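Local structure of X-PRO dipeptidase (Streptococcus pyogenes M1 GAS, 3O5V) at residues Phe22-Thr27 with Phe102-Val107; Arg41-Phe46 with Leu55-Leu60. The protein probably acts, as a whole enzyme of which this chain is the N-terminal creatinase/prolidase domain, as a manganese-dependent dipeptidase that splits Xaa-Pro dipeptides. All blocks are in the same frame, centred on the assembly; numbering follows the deposited sequence.

Contact 1 (Phe22-Thr27 with Phe102-Val107); sequences FSDPVT and FDHLNV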
loop_
_atom_site.group_PDB
_atom_site.type_symbol
_atom_site.label_atom_id
_atom_site.label_comp_id
_atom_site.label_asym_id
_atom_site.label_seq_id
_atom_site.Cartn_x
_atom_site.Cartn_y
_atom_site.Cartn_z
ATOM N N PHE A 22 -1.342 1.553 -2.466
ATOM C CA PHE A 22 -1.685 2.964 -2.312
ATOM C C PHE A 22 -0.560 3.719 -1.616
ATOM O O PHE A 22 0.085 3.162 -0.728
ATOM C CB PHE A 22 -3.018 3.112 -1.576
ATOM C CG PHE A 22 -4.170 2.470 -2.302
ATOM C CD1 PHE A 22 -4.902 3.186 -3.248
ATOM C CD2 PHE A 22 -4.504 1.136 -2.061
ATOM C CE1 PHE A 22 -5.975 2.584 -3.934
ATOM C CE2 PHE A 22 -5.571 0.523 -2.731
ATOM C CZ PHE A 22 -6.301 1.254 -3.679
ATOM N N SER A 23 -0.298 4.959 -2.045
ATOM C CA SER A 23 0.776 5.771 -1.440
ATOM C C SER A 23 0.318 7.163 -0.987
ATOM O O SER A 23 0.978 7.791 -0.148
ATOM C CB SER A 23 1.982 5.893 -2.385
ATOM O OG SER A 23 1.555 6.411 -3.637
ATOM N N ASP A 24 -0.787 7.663 -1.558
ATOM C CA ASP A 24 -1.218 9.031 -1.318
ATOM C C ASP A 24 -1.892 9.040 0.047
ATOM O O ASP A 24 -2.865 8.289 0.245
ATOM C CB ASP A 24 -2.208 9.460 -2.425
ATOM C CG ASP A 24 -2.594 10.947 -2.363
ATOM O OD1 ASP A 24 -2.649 11.556 -1.271
ATOM O OD2 ASP A 24 -2.872 11.503 -3.444
ATOM N N PRO A 25 -1.391 9.868 0.993
ATOM C CA PRO A 25 -2.043 9.946 2.315
ATOM C C PRO A 25 -3.552 10.222 2.243
ATOM O O PRO A 25 -4.323 9.730 3.089
ATOM C CB PRO A 25 -1.338 11.129 2.972
ATOM C CG PRO A 25 0.044 11.106 2.380
ATOM C CD PRO A 25 -0.170 10.695 0.939
ATOM N N VAL A 26 -3.983 10.984 1.241
ATOM C CA VAL A 26 -5.415 11.316 1.114
ATOM C C VAL A 26 -6.250 10.096 0.743
ATOM O O VAL A 26 -7.328 9.878 1.322
ATOM C CB VAL A 26 -5.651 12.495 0.119
ATOM C CG1 VAL A 26 -7.143 12.750 -0.086
ATOM C CG2 VAL A 26 -4.903 13.775 0.623
ATOM N N THR A 27 -5.751 9.300 -0.214
ATOM C CA THR A 27 -6.409 8.049 -0.603
ATOM C C THR A 27 -6.397 7.058 0.559
ATOM O O THR A 27 -7.387 6.367 0.792
ATOM C CB THR A 27 -5.742 7.406 -1.853
ATOM O OG1 THR A 27 -5.505 8.420 -2.844
ATOM C CG2 THR A 27 -6.662 6.334 -2.462
ATOM N N PHE A 102 -0.160 6.377 -9.908
ATOM C CA PHE A 102 0.869 7.054 -10.711
ATOM C C PHE A 102 0.832 8.583 -10.555
ATOM O O PHE A 102 1.853 9.246 -10.790
ATOM C CB PHE A 102 0.745 6.672 -12.195
ATOM C CG PHE A 102 1.260 5.283 -12.550
ATOM C CD1 PHE A 102 1.703 4.377 -11.578
ATOM C CD2 PHE A 102 1.278 4.880 -13.894
ATOM C CE1 PHE A 102 2.172 3.103 -11.944
ATOM C CE2 PHE A 102 1.732 3.618 -14.269
ATOM C CZ PHE A 102 2.182 2.724 -13.291
ATOM N N ASP A 103 -0.315 9.141 -10.147
ATOM C CA ASP A 103 -0.394 10.592 -9.875
ATOM C C ASP A 103 0.225 11.064 -8.562
ATOM O O ASP A 103 0.349 12.272 -8.334
ATOM C CB ASP A 103 -1.824 11.127 -9.965
ATOM C CG ASP A 103 -2.155 11.663 -11.342
ATOM O OD1 ASP A 103 -1.234 12.126 -12.056
ATOM O OD2 ASP A 103 -3.342 11.611 -11.707
ATOM N N HIS A 104 0.594 10.125 -7.695
ATOM C CA HIS A 104 1.181 10.490 -6.412
ATOM C C HIS A 104 2.587 9.907 -6.219
ATOM O O HIS A 104 3.495 10.574 -5.731
ATOM C CB HIS A 104 0.269 10.080 -5.244
ATOM C CG HIS A 104 0.954 10.186 -3.925
ATOM N ND1 HIS A 104 0.967 11.349 -3.182
ATOM C CD2 HIS A 104 1.741 9.306 -3.267
ATOM C CE1 HIS A 104 1.697 11.162 -2.096
ATOM N NE2 HIS A 104 2.172 9.929 -2.122
ATOM N N LEU A 105 2.747 8.647 -6.599
ATOM C CA LEU A 105 3.995 7.934 -6.399
ATOM C C LEU A 105 5.131 8.619 -7.177
ATOM O O LEU A 105 5.035 8.762 -8.398
ATOM C CB LEU A 105 3.792 6.510 -6.915
ATOM C CG LEU A 105 4.741 5.380 -6.557
ATOM C CD1 LEU A 105 4.702 5.096 -5.067
ATOM C CD2 LEU A 105 4.283 4.165 -7.351
ATOM N N ASN A 106 6.191 9.033 -6.486
ATOM C CA ASN A 106 7.334 9.620 -7.185
ATOM C C ASN A 106 8.210 8.526 -7.820
ATOM O O ASN A 106 8.048 7.334 -7.524
ATOM C CB ASN A 106 8.102 10.648 -6.312
ATOM C CG ASN A 106 8.876 10.017 -5.138
ATOM O OD1 ASN A 106 8.848 10.520 -4.000
ATOM N ND2 ASN A 106 9.599 8.966 -5.415
ATOM N N VAL A 107 9.105 8.919 -8.721
ATOM C CA VAL A 107 9.909 7.938 -9.456
ATOM C C VAL A 107 10.836 7.128 -8.538
ATOM O O VAL A 107 11.017 5.922 -8.742
ATOM C CB VAL A 107 10.693 8.617 -10.614
ATOM C CG1 VAL A 107 11.582 7.619 -11.337
ATOM C CG2 VAL A 107 9.709 9.222 -11.594
#

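Contact 2 (Arg41-Phe46 with Leu55-Leu60); sequences RQLFLF and LFVPAL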
loop_
_atom_site.group_PDB
_atom_site.type_symbol
_atom_site.label_atom_id
_atom_site.label_comp_id
_atom_site.label_asym_id
_atom_site.label_seq_id
_atom_site.Cartn_x
_atom_site.Cartn_y
_atom_site.Cartn_z
ATOM N N ARG A 41 9.615 10.114 4.957
ATOM C CA ARG A 41 9.576 8.680 5.238
ATOM C C ARG A 41 8.563 7.939 4.354
ATOM O O ARG A 41 7.742 8.552 3.682
ATOM C CB ARG A 41 9.287 8.436 6.721
ATOM C CG ARG A 41 10.384 8.970 7.659
ATOM C CD ARG A 41 10.201 8.487 9.095
ATOM N NE ARG A 41 11.201 9.085 9.974
ATOM C CZ ARG A 41 11.114 10.308 10.505
ATOM N NH1 ARG A 41 10.064 11.081 10.275
ATOM N NH2 ARG A 41 12.091 10.759 11.277
ATOM N N GLN A 42 8.632 6.613 4.362
ATOM C CA GLN A 42 7.752 5.805 3.513
ATOM C C GLN A 42 6.387 5.512 4.148
ATOM O O GLN A 42 6.287 5.295 5.350
ATOM C CB GLN A 42 8.449 4.497 3.141
ATOM C CG GLN A 42 9.803 4.707 2.432
ATOM C CD GLN A 42 9.672 5.384 1.067
ATOM O OE1 GLN A 42 8.651 5.257 0.383
ATOM N NE2 GLN A 42 10.726 6.096 0.656
ATOM N N LEU A 43 5.356 5.486 3.307
ATOM C CA LEU A 43 3.986 5.133 3.686
ATOM C C LEU A 43 3.378 4.359 2.519
ATOM O O LEU A 43 3.364 4.867 1.408
ATOM C CB LEU A 43 3.171 6.407 3.943
ATOM C CG LEU A 43 1.648 6.278 3.998
ATOM C CD1 LEU A 43 1.224 5.533 5.270
ATOM C CD2 LEU A 43 1.004 7.659 3.904
ATOM N N PHE A 44 2.896 3.135 2.766
ATOM C CA PHE A 44 2.196 2.348 1.730
ATOM C C PHE A 44 1.055 1.541 2.327
ATOM O O PHE A 44 1.170 1.009 3.452
ATOM C CB PHE A 44 3.131 1.356 0.995
ATOM C CG PHE A 44 4.234 1.998 0.203
ATOM C CD1 PHE A 44 3.956 2.695 -0.978
ATOM C CD2 PHE A 44 5.571 1.860 0.611
ATOM C CE1 PHE A 44 4.994 3.278 -1.724
ATOM C CE2 PHE A 44 6.607 2.446 -0.114
ATOM C CZ PHE A 44 6.323 3.150 -1.289
ATOM N N LEU A 45 -0.048 1.464 1.590
ATOM C CA LEU A 45 -1.102 0.495 1.894
ATOM C C LEU A 45 -1.136 -0.595 0.820
ATOM O O LEU A 45 -1.383 -0.319 -0.349
ATOM C CB LEU A 45 -2.479 1.180 2.005
ATOM C CG LEU A 45 -3.669 0.240 2.250
ATOM C CD1 LEU A 45 -3.581 -0.435 3.633
ATOM C CD2 LEU A 45 -4.989 0.960 2.132
ATOM N N PHE A 46 -0.877 -1.832 1.233
ATOM C CA PHE A 46 -0.829 -2.977 0.312
ATOM C C PHE A 46 -2.150 -3.723 0.379
ATOM O O PHE A 46 -2.470 -4.345 1.407
ATOM C CB PHE A 46 0.322 -3.914 0.703
ATOM C CG PHE A 46 1.685 -3.294 0.554
ATOM C CD1 PHE A 46 2.319 -3.264 -0.696
ATOM C CD2 PHE A 46 2.324 -2.711 1.646
ATOM C CE1 PHE A 46 3.577 -2.677 -0.845
ATOM C CE2 PHE A 46 3.589 -2.130 1.514
ATOM C CZ PHE A 46 4.216 -2.108 0.269
ATOM N N LEU A 55 -0.813 -2.321 6.192
ATOM C CA LEU A 55 -0.360 -0.941 6.235
ATOM C C LEU A 55 1.104 -0.889 6.659
ATOM O O LEU A 55 1.478 -1.474 7.682
ATOM C CB LEU A 55 -1.217 -0.078 7.177
ATOM C CG LEU A 55 -0.817 1.409 7.168
ATOM C CD1 LEU A 55 -1.163 2.081 5.845
ATOM C CD2 LEU A 55 -1.468 2.146 8.320
ATOM N N PHE A 56 1.909 -0.180 5.874
ATOM C CA PHE A 56 3.342 0.019 6.160
ATOM C C PHE A 56 3.611 1.495 6.461
ATOM O O PHE A 56 3.325 2.356 5.621
ATOM C CB PHE A 56 4.193 -0.435 4.954
ATOM C CG PHE A 56 5.680 -0.329 5.197
ATOM C CD1 PHE A 56 6.341 -1.295 5.949
ATOM C CD2 PHE A 56 6.414 0.741 4.680
ATOM C CE1 PHE A 56 7.732 -1.194 6.214
ATOM C CE2 PHE A 56 7.801 0.847 4.920
ATOM C CZ PHE A 56 8.453 -0.126 5.698
ATOM N N VAL A 57 4.157 1.785 7.649
ATOM C CA VAL A 57 4.347 3.163 8.118
ATOM C C VAL A 57 5.703 3.367 8.822
ATOM O O VAL A 57 6.340 2.401 9.227
ATOM C CB VAL A 57 3.199 3.589 9.119
ATOM C CG1 VAL A 57 1.859 3.734 8.391
ATOM C CG2 VAL A 57 3.067 2.585 10.286
ATOM N N PRO A 58 6.135 4.634 8.994
ATOM C CA PRO A 58 7.240 4.851 9.937
ATOM C C PRO A 58 6.873 4.344 11.330
ATOM O O PRO A 58 5.705 4.452 11.740
ATOM C CB PRO A 58 7.378 6.371 9.978
ATOM C CG PRO A 58 6.683 6.875 8.734
ATOM C CD PRO A 58 5.606 5.893 8.446
ATOM N N ALA A 59 7.861 3.824 12.057
ATOM C CA ALA A 59 7.653 3.300 13.411
ATOM C C ALA A 59 6.908 4.310 14.273
ATOM O O ALA A 59 6.057 3.937 15.073
ATOM C CB ALA A 59 8.990 2.969 14.055
ATOM N N LEU A 60 7.226 5.592 14.105
ATOM C CA LEU A 60 6.591 6.628 14.931
ATOM C C LEU A 60 5.061 6.719 14.743
ATOM O O LEU A 60 4.351 7.270 15.610
ATOM C CB LEU A 60 7.278 7.977 14.721
ATOM C CG LEU A 60 7.111 8.685 13.372
ATOM C CD1 LEU A 60 5.872 9.563 13.410
ATOM C CD2 LEU A 60 8.333 9.536 13.080
#

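Contact 1 (Phe22-Thr27 with Phe102-Val107)
His104 lays one face of its imidazole on the backbone of Asp24, and most of what joins Phe22-Thr27 to Phe102-Val107 passes through that ring. Asp24 CA stands 3.4 Å from the ring centroid and only 4° off the normal, a CH-pi contact in which a weakly polarised C-H meets the pi cloud. CG of His104 lies anti to the backbone N (chi1 168°), which sends the ring across to the other segment. A flat aromatic group suits this place because it can lie close against main chain. The Asp24 carboxylate stacks obliquely on the imidazole, the two planes 25° apart, with Asp24 CG 3.7 Å from His104 ND1. The same carboxylate also caps the helix that begins at Pro25: Asp24 OD1 accepts from Val26 N at 2.9 Å, met from above the carboxylate plane. Ser23 OG lies at the edge of the imidazole, near its plane and close to His104 CD2. Pro25 crosses the histidine at about a right angle, its CD 3.6 Å from His104 CE1. Proline fits here, in the first turn of a helix, where its missing N-H costs no bond. Next along, Leu105 brings CD1 to 3.7 Å from Ser23 OG, an apolar branch leaning on a small side chain, and it also touches Phe44 of strand 44-48. Glu101, just past strand 97-100, accepts from the backbone N of both Ser23 and Asp24. The contact thus joins the turn between strand 19-22 and helix 25-32 to the loop leading from strand 97-100 into helix 107-114.

Contact 2 (Arg41-Phe46 with Leu55-Leu60)
Phe44 and Phe56 face each other as an antiparallel hydrogen-bonded pair: Phe44 N donates to Phe56 O at 3.0 Å, and Phe56 N to Phe44 O at 2.8 Å. Leu43 CA adds a weaker C-H...O contact to Phe56 O.

Apolar packing divides between the sheet's two faces. Leu45 and Leu55, a non-hydrogen-bonded pair, cross at about a right angle; CG of Leu55 lies anti to the backbone N (chi1 -176°), bringing its CD1 to 4.1 Å from Leu45 CD1. Leu43 CD1 meets Val57 CG1 at 3.7 Å. Leu43 and Leu45 also pack on Ile28 of helix 25-32, Leu55 and Val57 on Val73. On the face of Phe44 and Phe56, Phe56 CB lies in plane at the edge of the Phe46 ring, 3.9 Å from Phe46 CE2, and both residues touch Ile86 of helix 82-89.

At the far end, Pro58 CD sits 3.2 Å from Gln42 O, a buried carbonyl without a hydrogen-bond partner, since proline has no N-H to offer it. The extended Arg41 chain passes Pro58, Arg41 CD to Pro58 CB 3.6 Å, and Leu60 CD2 lies over one guanidinium face; the charge itself is met by Asp78. This is a beta hairpin of strands 44-48 and 54-58 within the mixed sheet of the creatinase/prolidase N-terminal domain.

In the fold
Contact 2 is buried in the sheet, whereas contact 1 lies near the surface; their centres are about 12 Å apart. Paired backbones and hydrocarbon side chains hold 41-46 to 55-60, while 22-27 and 102-107 meet through an imidazole face, a carboxylate and a serine hydroxyl, with smaller apolar contributions from Pro25 and Leu105. The two contacts touch directly. Phe22 N probably bonds to Leu45 O at 2.8 Å, making strand 19-22 the next one beside the hairpin, and Pro25 CG packs on Leu43 CD2. Leu105 CD1 also rests against Phe44 CE1, joining the loop of contact 1 to the aromatic side of contact 2.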